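PDB 1IXK: methyltransferase from Pyrococcus horikoshii, which probably methylates cytidine at carbon 5 in RNA, likely tRNA, with S-adenosyl-L-methionine as the methyl donor. Local coordinates for residues P44-V49 and G79-R84; N50-S55 and L166-V171; K18-R23 and R213-I218; S107-V112 and F307-I312; P116-I121 and L139-G144. All blocks are in the same frame, centred on the assembly; numbering follows the deposited sequence.

Contact 1. Residues P44-V49 and G79-R84; sequences PRCFRV and GFCLTR
The amide of F47 bonds to the carbonyl of F80, F47 N to F80 O at 2.8 Å, and F80 N bonds to F47 O in turn. This antiparallel hydrogen-bonded pair sets strands 46-49 and 79-82 as neighbours in the middle of a four-stranded sheet. L82 N adds a third bond, to R45 O, while one water bridges R45 N and L82 O.

C46 and C81 form a non-hydrogen-bonded pair, CA to CA 3.9 Å. Their SG atoms are joined in a disulfide with a torsion of 93°. R48 leaves from the same face, and its guanidinium is hydrogen-bonded to Q103, Q138, S134 and the carbonyl of G131, a residue predicted to bind S-adenosyl-L-methionine.

The other face carries the phenylalanines. With chi1 at 65°, F47 has CG between its own backbone N and carbonyl carbon, and the ring reaches toward F80. The two planes lie 28° apart but are slid so far that they barely overlap; F80 CB instead sits over the F47 face in a CH-pi contact. F70 meets both rings edge-to-face. At the F47 edge, near the ring plane, L82 CD2 lies 4.1 Å from F47 CE2.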
# COMPACT_ATOMS: atom_id res chain seq x y z
N PRO A 44 -1.86 10.65 -11.60
CA PRO A 44 -3.22 10.92 -12.07
C PRO A 44 -4.13 10.80 -10.86
O PRO A 44 -3.73 10.26 -9.84
CB PRO A 44 -3.47 9.80 -13.07
CG PRO A 44 -2.09 9.40 -13.53
CD PRO A 44 -1.32 9.44 -12.25
N ARG A 45 -5.35 11.32 -10.96
CA ARG A 45 -6.29 11.21 -9.85
C ARG A 45 -7.08 9.93 -10.10
O ARG A 45 -7.67 9.75 -11.16
CB ARG A 45 -7.23 12.43 -9.82
CG ARG A 45 -8.24 12.41 -8.69
CD ARG A 45 -8.97 13.74 -8.52
NE ARG A 45 -8.10 14.79 -7.99
CZ ARG A 45 -7.28 15.54 -8.72
NH1 ARG A 45 -7.22 15.37 -10.04
NH2 ARG A 45 -6.52 16.46 -8.14
N CYS A 46 -7.08 9.02 -9.12
CA CYS A 46 -7.78 7.75 -9.27
C CYS A 46 -8.87 7.58 -8.22
O CYS A 46 -8.85 8.23 -7.17
CB CYS A 46 -6.80 6.58 -9.17
SG CYS A 46 -5.27 6.74 -10.16
N PHE A 47 -9.84 6.72 -8.51
CA PHE A 47 -10.91 6.48 -7.56
C PHE A 47 -11.29 5.01 -7.50
O PHE A 47 -11.03 4.25 -8.42
CB PHE A 47 -12.14 7.34 -7.92
CG PHE A 47 -12.78 6.97 -9.23
CD1 PHE A 47 -13.67 5.91 -9.33
CD2 PHE A 47 -12.45 7.68 -10.39
CE1 PHE A 47 -14.23 5.55 -10.55
CE2 PHE A 47 -13.01 7.32 -11.62
CZ PHE A 47 -13.90 6.25 -11.70
N ARG A 48 -11.93 4.64 -6.40
CA ARG A 48 -12.37 3.28 -6.17
C ARG A 48 -13.89 3.29 -6.02
O ARG A 48 -14.43 4.10 -5.28
CB ARG A 48 -11.74 2.75 -4.89
CG ARG A 48 -12.21 1.38 -4.43
CD ARG A 48 -11.75 1.13 -3.01
NE ARG A 48 -12.71 1.57 -2.01
CZ ARG A 48 -12.40 2.17 -0.86
NH1 ARG A 48 -13.35 2.52 -0.01
NH2 ARG A 48 -11.13 2.45 -0.57
N VAL A 49 -14.57 2.39 -6.72
CA VAL A 49 -16.02 2.32 -6.62
C VAL A 49 -16.37 1.65 -5.29
O VAL A 49 -15.82 0.59 -4.97
CB VAL A 49 -16.62 1.46 -7.75
CG1 VAL A 49 -18.12 1.33 -7.55
CG2 VAL A 49 -16.29 2.08 -9.11
N GLY A 79 -11.05 -0.15 -9.11
CA GLY A 79 -10.27 1.07 -9.28
C GLY A 79 -10.09 1.58 -10.70
O GLY A 79 -9.92 0.81 -11.64
N PHE A 80 -10.13 2.90 -10.84
CA PHE A 80 -9.97 3.55 -12.14
C PHE A 80 -9.18 4.84 -11.96
O PHE A 80 -9.24 5.47 -10.90
CB PHE A 80 -11.35 3.89 -12.71
CG PHE A 80 -12.23 2.70 -12.92
CD1 PHE A 80 -12.25 2.03 -14.13
CD2 PHE A 80 -13.05 2.24 -11.88
CE1 PHE A 80 -13.07 0.92 -14.32
CE2 PHE A 80 -13.86 1.13 -12.05
CZ PHE A 80 -13.88 0.47 -13.27
N CYS A 81 -8.44 5.24 -12.99
CA CYS A 81 -7.68 6.48 -12.94
C CYS A 81 -8.19 7.39 -14.06
O CYS A 81 -8.34 6.97 -15.21
CB CYS A 81 -6.18 6.23 -13.07
SG CYS A 81 -5.44 5.34 -11.63
N LEU A 82 -8.49 8.63 -13.70
CA LEU A 82 -9.03 9.60 -14.63
C LEU A 82 -8.13 10.02 -15.80
O LEU A 82 -6.94 10.26 -15.63
CB LEU A 82 -9.46 10.84 -13.86
CG LEU A 82 -10.65 10.61 -12.94
CD1 LEU A 82 -10.69 11.67 -11.84
CD2 LEU A 82 -11.93 10.64 -13.78
N THR A 83 -8.74 10.10 -16.98
CA THR A 83 -8.05 10.52 -18.20
C THR A 83 -8.76 11.77 -18.70
O THR A 83 -8.20 12.54 -19.49
CB THR A 83 -8.10 9.43 -19.29
OG1 THR A 83 -9.46 9.04 -19.52
CG2 THR A 83 -7.30 8.22 -18.85
N ARG A 84 -9.99 11.97 -18.23
CA ARG A 84 -10.77 13.16 -18.58
C ARG A 84 -11.60 13.53 -17.37
O ARG A 84 -12.52 12.80 -16.99
CB ARG A 84 -11.70 12.91 -19.78
CG ARG A 84 -12.40 14.19 -20.27
CD ARG A 84 -13.22 13.92 -21.53
NE ARG A 84 -13.59 15.14 -22.24
CZ ARG A 84 -14.58 15.97 -21.89
NH1 ARG A 84 -14.82 17.06 -22.62
NH2 ARG A 84 -15.33 15.71 -20.83
O HOH W 1 -6.00 12.05 -13.74

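Contact 2. Residues N50-S55 and L166-V171; sequences NTLKIS and LGVLNV
N50 holds CG anti to its backbone N (chi1 176°), and a small chi2 of 17° then turns the amide so that ND2 meets the carbonyl of L166, at the end of helix 153-166. The bond from N50 ND2 to L166 O measures 2.8 Å. It is in plane for both groups: the donor lies on a lone pair of the L166 carbonyl, and the acceptor is only 11° out of the N50 amide plane. The same ND2 also bonds to the carbonyl of G98.

The other end of this amide works locally. N50 OD1 accepts from L52 N at 3.1 Å, which makes an Asx turn, although the donor stands well above the carbonyl plane. N50 O takes both K53 N and I54 N. The contact thus ties the loop after strand 46-49, in the N-terminal family region, to the loop between helix 153-166 and strand 171-174 of the methyltransferase region.

On the helix side G167 ends the last turn in a Schellman motif. Its positive phi favours glycine, and a beta carbon there would come close to K53 CE. The K53 chain, extended beyond CG, runs past this helix end, with K53 CE 3.7 Å from L166 O; its NZ goes on to the carbonyls of R165 and T97. Apolar contact is slight: L52 CD1 touches V168 CG2 at 3.8 Å, the two side chains meeting at a slant.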
# COMPACT_ATOMS: atom_id res chain seq x y z
N ASN A 50 -17.27 2.26 -4.53
CA ASN A 50 -17.69 1.68 -3.26
C ASN A 50 -18.83 0.71 -3.55
O ASN A 50 -20.00 1.11 -3.64
CB ASN A 50 -18.14 2.77 -2.28
CG ASN A 50 -18.68 2.19 -0.99
OD1 ASN A 50 -18.45 1.03 -0.67
ND2 ASN A 50 -19.40 3.01 -0.24
N THR A 51 -18.48 -0.56 -3.70
CA THR A 51 -19.47 -1.58 -4.00
C THR A 51 -20.44 -1.86 -2.86
O THR A 51 -21.36 -2.67 -3.01
CB THR A 51 -18.78 -2.88 -4.44
OG1 THR A 51 -17.90 -3.34 -3.41
CG2 THR A 51 -17.98 -2.63 -5.71
N LEU A 52 -20.25 -1.20 -1.73
CA LEU A 52 -21.16 -1.36 -0.61
C LEU A 52 -22.42 -0.57 -0.96
O LEU A 52 -23.49 -0.84 -0.42
CB LEU A 52 -20.57 -0.81 0.68
CG LEU A 52 -19.54 -1.65 1.44
CD1 LEU A 52 -19.11 -0.91 2.69
CD2 LEU A 52 -20.14 -3.00 1.82
N LYS A 53 -22.28 0.39 -1.87
CA LYS A 53 -23.40 1.23 -2.27
C LYS A 53 -23.80 1.18 -3.74
O LYS A 53 -24.91 1.58 -4.09
CB LYS A 53 -23.11 2.69 -1.90
CG LYS A 53 -23.10 2.96 -0.41
CD LYS A 53 -23.09 4.45 -0.14
CE LYS A 53 -23.37 4.75 1.32
NZ LYS A 53 -23.58 6.20 1.54
N ILE A 54 -22.91 0.69 -4.61
CA ILE A 54 -23.23 0.62 -6.03
C ILE A 54 -22.27 -0.28 -6.80
O ILE A 54 -21.09 -0.40 -6.44
CB ILE A 54 -23.19 2.04 -6.66
CG1 ILE A 54 -23.64 1.98 -8.12
CG2 ILE A 54 -21.79 2.62 -6.54
CD1 ILE A 54 -23.71 3.34 -8.78
N SER A 55 -22.77 -0.93 -7.85
CA SER A 55 -21.94 -1.82 -8.65
C SER A 55 -20.96 -0.99 -9.47
O SER A 55 -21.18 0.20 -9.70
CB SER A 55 -22.81 -2.66 -9.59
OG SER A 55 -23.34 -1.88 -10.64
N LEU A 166 -19.44 6.27 3.63
CA LEU A 166 -19.28 5.09 2.78
C LEU A 166 -20.21 3.94 3.15
O LEU A 166 -20.29 2.95 2.42
CB LEU A 166 -17.83 4.60 2.83
CG LEU A 166 -16.77 5.59 2.32
CD1 LEU A 166 -15.37 5.05 2.59
CD2 LEU A 166 -16.98 5.83 0.84
N GLY A 167 -20.90 4.06 4.28
CA GLY A 167 -21.81 3.01 4.70
C GLY A 167 -21.10 1.78 5.26
O GLY A 167 -21.63 0.67 5.22
N VAL A 168 -19.90 1.99 5.79
CA VAL A 168 -19.11 0.90 6.37
C VAL A 168 -19.61 0.62 7.79
O VAL A 168 -19.64 1.52 8.63
CB VAL A 168 -17.62 1.28 6.40
CG1 VAL A 168 -16.82 0.20 7.13
CG2 VAL A 168 -17.12 1.45 4.97
N LEU A 169 -19.97 -0.63 8.06
CA LEU A 169 -20.51 -1.00 9.36
C LEU A 169 -19.70 -1.99 10.18
O LEU A 169 -20.05 -2.27 11.33
CB LEU A 169 -21.92 -1.59 9.17
CG LEU A 169 -22.93 -0.76 8.37
CD1 LEU A 169 -24.17 -1.59 8.07
CD2 LEU A 169 -23.28 0.48 9.16
N ASN A 170 -18.62 -2.53 9.61
CA ASN A 170 -17.84 -3.55 10.31
C ASN A 170 -16.46 -3.16 10.82
O ASN A 170 -15.64 -4.05 11.10
CB ASN A 170 -17.72 -4.77 9.41
CG ASN A 170 -16.94 -4.48 8.15
OD1 ASN A 170 -16.66 -3.32 7.84
ND2 ASN A 170 -16.58 -5.53 7.42
N VAL A 171 -16.18 -1.87 10.95
CA VAL A 171 -14.87 -1.43 11.43
C VAL A 171 -14.93 -0.96 12.87
O VAL A 171 -15.90 -0.31 13.28
CB VAL A 171 -14.30 -0.28 10.56
CG1 VAL A 171 -12.94 0.17 11.10
CG2 VAL A 171 -14.17 -0.72 9.11

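Contact 3. Residues K18-R23 and R213-I218; sequences KLFADR and RTMDDI
F20 directs the far end of its ring into the start of helix 215-235. F20 CZ lies 3.6 Å from I218 CD1, these two side chains arriving from opposite directions, and F20 CE1 is 3.5 Å from R213 O. The peptide between T214 and M215 lies at the ring edge, near its plane. M215, a selenomethionine, makes an oblique Met-aromatic contact, its SE 5.4 Å from the ring centroid and 4.2 Å from F20 CE2.

Bends at chi2 and chi3 bring the M215 methyl over one face of the R23 guanidinium, where M215 CE is 3.9 Å from R23 NH1. That guanidinium is paired through NH2 with E250 and E252. With an alanine at R23, both glutamates would probably lose this positive partner and the M215 methyl the flat group it lies over.

T214 and D217 start the second helix with a capping box: D217 N bonds to T214 OG1 at 3.1 Å, and T214 N to D217 OD2 at 2.8 Å. No hydrogen bond crosses between the segments, so packing joins them. Helix 18-28, which also packs A21 on helix 5-13, thereby meets the N-terminal end of helix 215-235, while R213 turns away to E253 and S200.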
# COMPACT_ATOMS: atom_id res chain seq x y z
N LYS A 18 24.98 11.94 -2.79
CA LYS A 18 25.79 11.04 -3.61
C LYS A 18 25.59 9.59 -3.16
O LYS A 18 25.66 8.67 -3.97
CB LYS A 18 27.27 11.40 -3.53
CG LYS A 18 28.14 10.52 -4.41
CD LYS A 18 29.56 11.03 -4.54
CE LYS A 18 30.33 10.20 -5.56
NZ LYS A 18 31.66 10.78 -5.88
N LEU A 19 25.35 9.40 -1.87
CA LEU A 19 25.14 8.06 -1.33
C LEU A 19 23.92 7.39 -1.96
O LEU A 19 24.00 6.27 -2.47
CB LEU A 19 24.97 8.11 0.19
CG LEU A 19 24.60 6.80 0.89
CD1 LEU A 19 25.63 5.72 0.57
CD2 LEU A 19 24.51 7.03 2.38
N PHE A 20 22.78 8.09 -1.92
CA PHE A 20 21.56 7.55 -2.49
C PHE A 20 21.66 7.40 -4.00
O PHE A 20 21.12 6.46 -4.58
CB PHE A 20 20.35 8.43 -2.14
CG PHE A 20 19.83 8.23 -0.74
CD1 PHE A 20 18.52 8.55 -0.42
CD2 PHE A 20 20.66 7.73 0.27
CE1 PHE A 20 18.03 8.38 0.87
CE2 PHE A 20 20.18 7.56 1.57
CZ PHE A 20 18.87 7.88 1.87
N ALA A 21 22.37 8.33 -4.64
CA ALA A 21 22.55 8.25 -6.09
C ALA A 21 23.33 6.99 -6.42
O ALA A 21 22.99 6.27 -7.36
CB ALA A 21 23.29 9.49 -6.59
N ASP A 22 24.39 6.72 -5.66
CA ASP A 22 25.20 5.53 -5.89
C ASP A 22 24.39 4.27 -5.59
O ASP A 22 24.50 3.28 -6.29
CB ASP A 22 26.47 5.55 -5.02
CG ASP A 22 27.52 6.54 -5.53
OD1 ASP A 22 27.57 6.78 -6.76
OD2 ASP A 22 28.30 7.06 -4.71
N ARG A 23 23.58 4.32 -4.54
CA ARG A 23 22.74 3.18 -4.18
C ARG A 23 21.75 2.86 -5.30
O ARG A 23 21.64 1.71 -5.73
CB ARG A 23 21.99 3.46 -2.88
CG ARG A 23 22.79 3.18 -1.61
CD ARG A 23 22.13 3.79 -0.37
NE ARG A 23 20.77 3.32 -0.12
CZ ARG A 23 20.46 2.20 0.53
NH1 ARG A 23 21.42 1.41 1.01
NH2 ARG A 23 19.18 1.87 0.71
N ARG A 213 15.71 11.82 2.31
CA ARG A 213 15.82 11.07 3.55
C ARG A 213 17.28 10.80 3.87
O ARG A 213 18.17 11.11 3.08
CB ARG A 213 15.09 9.72 3.43
CG ARG A 213 13.65 9.81 2.94
CD ARG A 213 13.05 8.41 2.76
NE ARG A 213 12.90 7.72 4.04
CZ ARG A 213 12.61 6.43 4.17
NH1 ARG A 213 12.43 5.67 3.09
NH2 ARG A 213 12.47 5.90 5.38
N THR A 214 17.53 10.21 5.04
CA THR A 214 18.88 9.88 5.46
C THR A 214 18.95 8.38 5.74
O THR A 214 17.93 7.73 5.94
CB THR A 214 19.27 10.63 6.73
OG1 THR A 214 18.47 10.17 7.83
CG2 THR A 214 19.05 12.12 6.56
N MSE A 215 20.17 7.85 5.77
CA MSE A 215 20.37 6.44 6.03
C MSE A 215 19.76 6.13 7.40
O MSE A 215 19.26 5.03 7.63
CB MSE A 215 21.88 6.13 6.01
CG MSE A 215 22.27 4.78 5.45
SE MSE A 215 21.53 4.32 3.84
CE MSE A 215 20.48 2.99 4.42
N ASP A 216 19.78 7.11 8.30
CA ASP A 216 19.20 6.96 9.63
C ASP A 216 17.69 6.77 9.56
O ASP A 216 17.14 5.92 10.25
CB ASP A 216 19.50 8.18 10.50
CG ASP A 216 20.81 8.05 11.26
OD1 ASP A 216 21.17 9.01 11.98
OD2 ASP A 216 21.46 7.00 11.15
N ASP A 217 17.03 7.58 8.74
CA ASP A 217 15.59 7.48 8.60
C ASP A 217 15.21 6.10 8.07
O ASP A 217 14.17 5.56 8.45
CB ASP A 217 15.07 8.57 7.65
CG ASP A 217 15.40 9.97 8.13
OD1 ASP A 217 15.02 10.31 9.26
OD2 ASP A 217 16.04 10.73 7.37
N ILE A 218 16.05 5.54 7.20
CA ILE A 218 15.79 4.22 6.63
C ILE A 218 15.87 3.16 7.73
O ILE A 218 15.07 2.23 7.77
CB ILE A 218 16.81 3.89 5.51
CG1 ILE A 218 16.66 4.91 4.37
CG2 ILE A 218 16.56 2.48 4.98
CD1 ILE A 218 17.67 4.74 3.24

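Contact 4. Residues S107-V112 and F307-I312; sequences SMYPPV and FFIAKI
Y109 is the first residue of 107-112 to reach strand 307-314, while M108 just before it leaves on another side to pack on Y135. Its ring is met over one face by I309 CD1, which is 4.1 Å from the ring centroid and 18° off the ring normal, a CH-pi contact. The first torsion of I309, -179°, swings CG1 opposite the main-chain nitrogen and sends CD1 out from the strand to this face; the two side chains cross at about a right angle. Y109 CD2 also touches F307 CE2 at 3.8 Å, obliquely. Beyond the ring, Y109 OH bonds to the carbonyl of Y274, and W75 stacks on the ring. A serine in place of Y109 would probably open a gap beside I309 CD1 and F307 and leave the Y274 carbonyl without this donor.

P110 follows, with P110 CG in the plane of the F307 ring and 3.6 Å from F307 CZ, so a pyrrolidine corner meets an aromatic edge. I309 CD1 reaches the backbone here too, 3.9 Å from P110 CA. The paired prolines P110 and P111 offer no amide hydrogen, which accounts for the kink in helix 105-114.

Helix and strand run almost parallel, their segment directions 1° apart and the axes 9.6 Å from each other. The helix covers one side of the Rossmann-like sheet; F307 lies near the predicted nucleophile C247, and P110 near K132 of the predicted cofactor loop. With no hydrogen bond across it and all four touching residues buried, the contact rests on shape and apolar surface.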
# COMPACT_ATOMS: atom_id res chain seq x y z
N SER A 107 -2.26 2.33 -3.56
CA SER A 107 -2.89 2.05 -2.27
C SER A 107 -4.05 1.06 -2.37
O SER A 107 -4.52 0.55 -1.36
CB SER A 107 -3.37 3.36 -1.62
OG SER A 107 -4.42 3.95 -2.36
N MSE A 108 -4.50 0.78 -3.59
CA MSE A 108 -5.59 -0.17 -3.80
C MSE A 108 -5.10 -1.61 -3.82
O MSE A 108 -5.85 -2.54 -3.54
CB MSE A 108 -6.30 0.13 -5.14
CG MSE A 108 -7.00 1.48 -5.21
SE MSE A 108 -7.87 1.73 -6.80
CE MSE A 108 -7.97 3.52 -6.84
N TYR A 109 -3.82 -1.80 -4.12
CA TYR A 109 -3.25 -3.14 -4.20
C TYR A 109 -3.27 -3.97 -2.91
O TYR A 109 -3.75 -5.10 -2.91
CB TYR A 109 -1.80 -3.05 -4.73
CG TYR A 109 -1.27 -4.32 -5.38
CD1 TYR A 109 -1.90 -5.54 -5.20
CD2 TYR A 109 -0.10 -4.28 -6.15
CE1 TYR A 109 -1.39 -6.71 -5.78
CE2 TYR A 109 0.41 -5.44 -6.73
CZ TYR A 109 -0.23 -6.65 -6.53
OH TYR A 109 0.27 -7.80 -7.08
N PRO A 110 -2.77 -3.42 -1.79
CA PRO A 110 -2.75 -4.16 -0.52
C PRO A 110 -4.07 -4.81 -0.08
O PRO A 110 -4.11 -6.01 0.20
CB PRO A 110 -2.23 -3.13 0.48
CG PRO A 110 -1.29 -2.32 -0.35
CD PRO A 110 -2.10 -2.11 -1.63
N PRO A 111 -5.16 -4.03 -0.01
CA PRO A 111 -6.43 -4.63 0.41
C PRO A 111 -6.88 -5.76 -0.51
O PRO A 111 -7.34 -6.81 -0.05
CB PRO A 111 -7.41 -3.46 0.36
CG PRO A 111 -6.56 -2.25 0.47
CD PRO A 111 -5.33 -2.59 -0.31
N VAL A 112 -6.75 -5.54 -1.82
CA VAL A 112 -7.16 -6.54 -2.80
C VAL A 112 -6.30 -7.79 -2.67
O VAL A 112 -6.80 -8.91 -2.72
CB VAL A 112 -7.08 -5.97 -4.23
CG1 VAL A 112 -7.45 -7.04 -5.25
CG2 VAL A 112 -8.02 -4.77 -4.37
N PHE A 307 6.70 1.38 -4.96
CA PHE A 307 5.86 0.54 -4.12
C PHE A 307 6.42 -0.88 -3.97
O PHE A 307 7.07 -1.38 -4.88
CB PHE A 307 4.47 0.50 -4.77
CG PHE A 307 3.44 -0.27 -4.01
CD1 PHE A 307 2.77 0.29 -2.92
CD2 PHE A 307 3.09 -1.56 -4.41
CE1 PHE A 307 1.77 -0.41 -2.26
CE2 PHE A 307 2.10 -2.27 -3.75
CZ PHE A 307 1.43 -1.69 -2.67
N PHE A 308 6.17 -1.50 -2.83
CA PHE A 308 6.63 -2.87 -2.56
C PHE A 308 5.52 -3.59 -1.83
O PHE A 308 4.89 -3.03 -0.93
CB PHE A 308 7.87 -2.85 -1.66
CG PHE A 308 8.32 -4.22 -1.21
CD1 PHE A 308 9.07 -5.03 -2.05
CD2 PHE A 308 7.98 -4.69 0.07
CE1 PHE A 308 9.50 -6.30 -1.63
CE2 PHE A 308 8.41 -5.96 0.50
CZ PHE A 308 9.17 -6.76 -0.36
N ILE A 309 5.27 -4.84 -2.21
CA ILE A 309 4.22 -5.60 -1.55
C ILE A 309 4.57 -7.08 -1.50
O ILE A 309 5.09 -7.63 -2.46
CB ILE A 309 2.86 -5.44 -2.27
CG1 ILE A 309 1.78 -6.24 -1.53
CG2 ILE A 309 2.97 -5.90 -3.72
CD1 ILE A 309 0.36 -6.00 -2.05
N ALA A 310 4.26 -7.71 -0.37
CA ALA A 310 4.52 -9.13 -0.18
C ALA A 310 3.33 -9.77 0.52
O ALA A 310 2.74 -9.18 1.43
CB ALA A 310 5.78 -9.35 0.64
N LYS A 311 2.98 -10.99 0.10
CA LYS A 311 1.86 -11.70 0.70
C LYS A 311 2.42 -12.87 1.49
O LYS A 311 3.01 -13.80 0.93
CB LYS A 311 0.90 -12.19 -0.39
CG LYS A 311 -0.36 -12.84 0.14
CD LYS A 311 -1.39 -12.96 -0.97
CE LYS A 311 -2.65 -13.63 -0.47
NZ LYS A 311 -3.78 -13.42 -1.44
N ILE A 312 2.22 -12.82 2.80
CA ILE A 312 2.75 -13.83 3.71
C ILE A 312 1.71 -14.77 4.32
O ILE A 312 0.68 -14.32 4.80
CB ILE A 312 3.51 -13.13 4.87
CG1 ILE A 312 4.59 -12.21 4.29
CG2 ILE A 312 4.09 -14.15 5.82
CD1 ILE A 312 5.27 -11.33 5.33

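Contact 5. Residues P116-I121 and L139-G144; sequences PKPGEI and LMRNDG
Two tight turns meet: a type II turn from K117 to E120, closed by E120 N to K117 O at 3.1 Å, and a type I' turn from M140 to D143, closed by D143 N to M140 O. The segments come closest at G119, in the first turn, and G144, just after the second, whose CA atoms are 3.4 Å apart. Both glycines have positive phi, and a beta carbon on G144 would collide with E120 O and G119 N. R141, also at positive phi, ends helix 131-139 in a Schellman motif.

P118 lies across the second turn, with P118 CA 3.3 Å from M140 O in a CA-H...O contact. P116 packs tightly against the selenomethionine M140, P116 CB to M140 CG being 3.4 Å. The M140 chain bends at chi3 (76°), which carries the methyl, M140 CE, to 3.3 Å from E120 O. P116 CD also meets L139 CD1 at 4.0 Å. E120 OE1 accepts from K117 N at 2.9 Å and has a salt bridge with K190.

No hydrogen bond links the two segments, but E120 pairs with V145 through the backbone just beyond. The turns thus sit at the entrances to the parallel strands 121-124 and 145-149, joined by helix 131-139 in a beta-alpha-beta crossover, with M140 resting on V122.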
# COMPACT_ATOMS: atom_id res chain seq x y z
N PRO A 116 -9.67 -10.12 1.93
CA PRO A 116 -10.47 -10.46 3.12
C PRO A 116 -11.82 -11.01 2.67
O PRO A 116 -12.38 -10.53 1.69
CB PRO A 116 -10.64 -9.12 3.83
CG PRO A 116 -9.54 -8.27 3.30
CD PRO A 116 -9.42 -8.67 1.87
N LYS A 117 -12.35 -12.00 3.38
CA LYS A 117 -13.65 -12.57 3.02
C LYS A 117 -14.72 -12.21 4.04
O LYS A 117 -14.43 -11.96 5.20
CB LYS A 117 -13.54 -14.10 2.93
CG LYS A 117 -12.58 -14.60 1.88
CD LYS A 117 -12.97 -14.12 0.50
CE LYS A 117 -12.05 -14.69 -0.57
NZ LYS A 117 -12.43 -14.20 -1.92
N PRO A 118 -15.99 -12.17 3.60
CA PRO A 118 -17.06 -11.84 4.54
C PRO A 118 -16.99 -12.77 5.76
O PRO A 118 -16.85 -13.99 5.60
CB PRO A 118 -18.32 -12.07 3.71
CG PRO A 118 -17.89 -11.64 2.35
CD PRO A 118 -16.51 -12.27 2.22
N GLY A 119 -17.08 -12.20 6.95
CA GLY A 119 -17.06 -13.00 8.17
C GLY A 119 -15.71 -13.16 8.85
O GLY A 119 -15.64 -13.62 9.99
N GLU A 120 -14.63 -12.79 8.17
CA GLU A 120 -13.32 -12.95 8.77
C GLU A 120 -12.97 -11.87 9.79
O GLU A 120 -13.57 -10.80 9.80
CB GLU A 120 -12.24 -13.00 7.68
CG GLU A 120 -12.38 -14.18 6.74
CD GLU A 120 -11.15 -14.40 5.89
OE1 GLU A 120 -10.69 -13.44 5.25
OE2 GLU A 120 -10.63 -15.54 5.87
N ILE A 121 -12.00 -12.19 10.65
CA ILE A 121 -11.52 -11.27 11.68
C ILE A 121 -10.24 -10.68 11.11
O ILE A 121 -9.23 -11.36 10.96
CB ILE A 121 -11.21 -12.02 12.98
CG1 ILE A 121 -12.45 -12.81 13.42
CG2 ILE A 121 -10.78 -11.04 14.07
CD1 ILE A 121 -13.71 -11.97 13.54
N LEU A 139 -14.79 -5.28 0.52
CA LEU A 139 -14.40 -6.60 0.05
C LEU A 139 -15.02 -7.65 0.96
O LEU A 139 -15.33 -8.77 0.53
CB LEU A 139 -12.87 -6.73 0.03
CG LEU A 139 -12.14 -5.93 -1.06
CD1 LEU A 139 -10.64 -5.90 -0.78
CD2 LEU A 139 -12.42 -6.55 -2.42
N MSE A 140 -15.23 -7.28 2.22
CA MSE A 140 -15.83 -8.18 3.20
C MSE A 140 -17.36 -8.05 3.19
O MSE A 140 -18.06 -8.72 3.95
CB MSE A 140 -15.28 -7.87 4.61
CG MSE A 140 -13.76 -8.10 4.74
SE MSE A 140 -12.99 -7.37 6.23
CE MSE A 140 -13.50 -8.50 7.44
N ARG A 141 -17.87 -7.16 2.34
CA ARG A 141 -19.30 -6.93 2.21
C ARG A 141 -19.99 -6.65 3.55
O ARG A 141 -21.06 -7.19 3.85
CB ARG A 141 -19.95 -8.13 1.52
CG ARG A 141 -19.36 -8.38 0.14
CD ARG A 141 -20.00 -9.55 -0.57
NE ARG A 141 -19.40 -9.75 -1.90
CZ ARG A 141 -19.83 -10.64 -2.79
NH1 ARG A 141 -20.86 -11.42 -2.50
NH2 ARG A 141 -19.23 -10.73 -3.97
N ASN A 142 -19.36 -5.79 4.35
CA ASN A 142 -19.87 -5.40 5.65
C ASN A 142 -20.16 -6.55 6.61
O ASN A 142 -21.03 -6.46 7.47
CB ASN A 142 -21.13 -4.54 5.50
CG ASN A 142 -20.83 -3.05 5.60
OD1 ASN A 142 -19.87 -2.64 6.25
ND2 ASN A 142 -21.66 -2.23 4.96
N ASP A 143 -19.43 -7.65 6.44
CA ASP A 143 -19.57 -8.80 7.32
C ASP A 143 -18.18 -8.99 7.90
O ASP A 143 -17.22 -8.43 7.39
CB ASP A 143 -20.00 -10.04 6.53
CG ASP A 143 -20.22 -11.25 7.42
OD1 ASP A 143 -20.41 -11.06 8.64
OD2 ASP A 143 -20.22 -12.39 6.90
N GLY A 144 -18.06 -9.77 8.97
CA GLY A 144 -16.76 -9.96 9.59
C GLY A 144 -16.45 -8.75 10.45
O GLY A 144 -17.34 -7.96 10.75

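Contacts 1 and 4 are the buried ones. The first is held by backbone bonds and a disulfide within the N-terminal antiparallel sheet, the second by apolar packing of a helix on the methyltransferase sheet; they touch where M108 packs on G79 and F47. Contact 4 also reaches contact 5 where P111 O packs on P116 and L139. Contact 2 continues from the strand of contact 1 and ties that N-terminal part to the end of helix 153-166 by polar bonds. It touches the surface turns of contact 5 through N142, whose amide bonds to L169 N and G167 O. Contact 3, partly buried, stands apart, about 41 Å between centres from contacts 2 and 5, and joins two helices without a hydrogen bond.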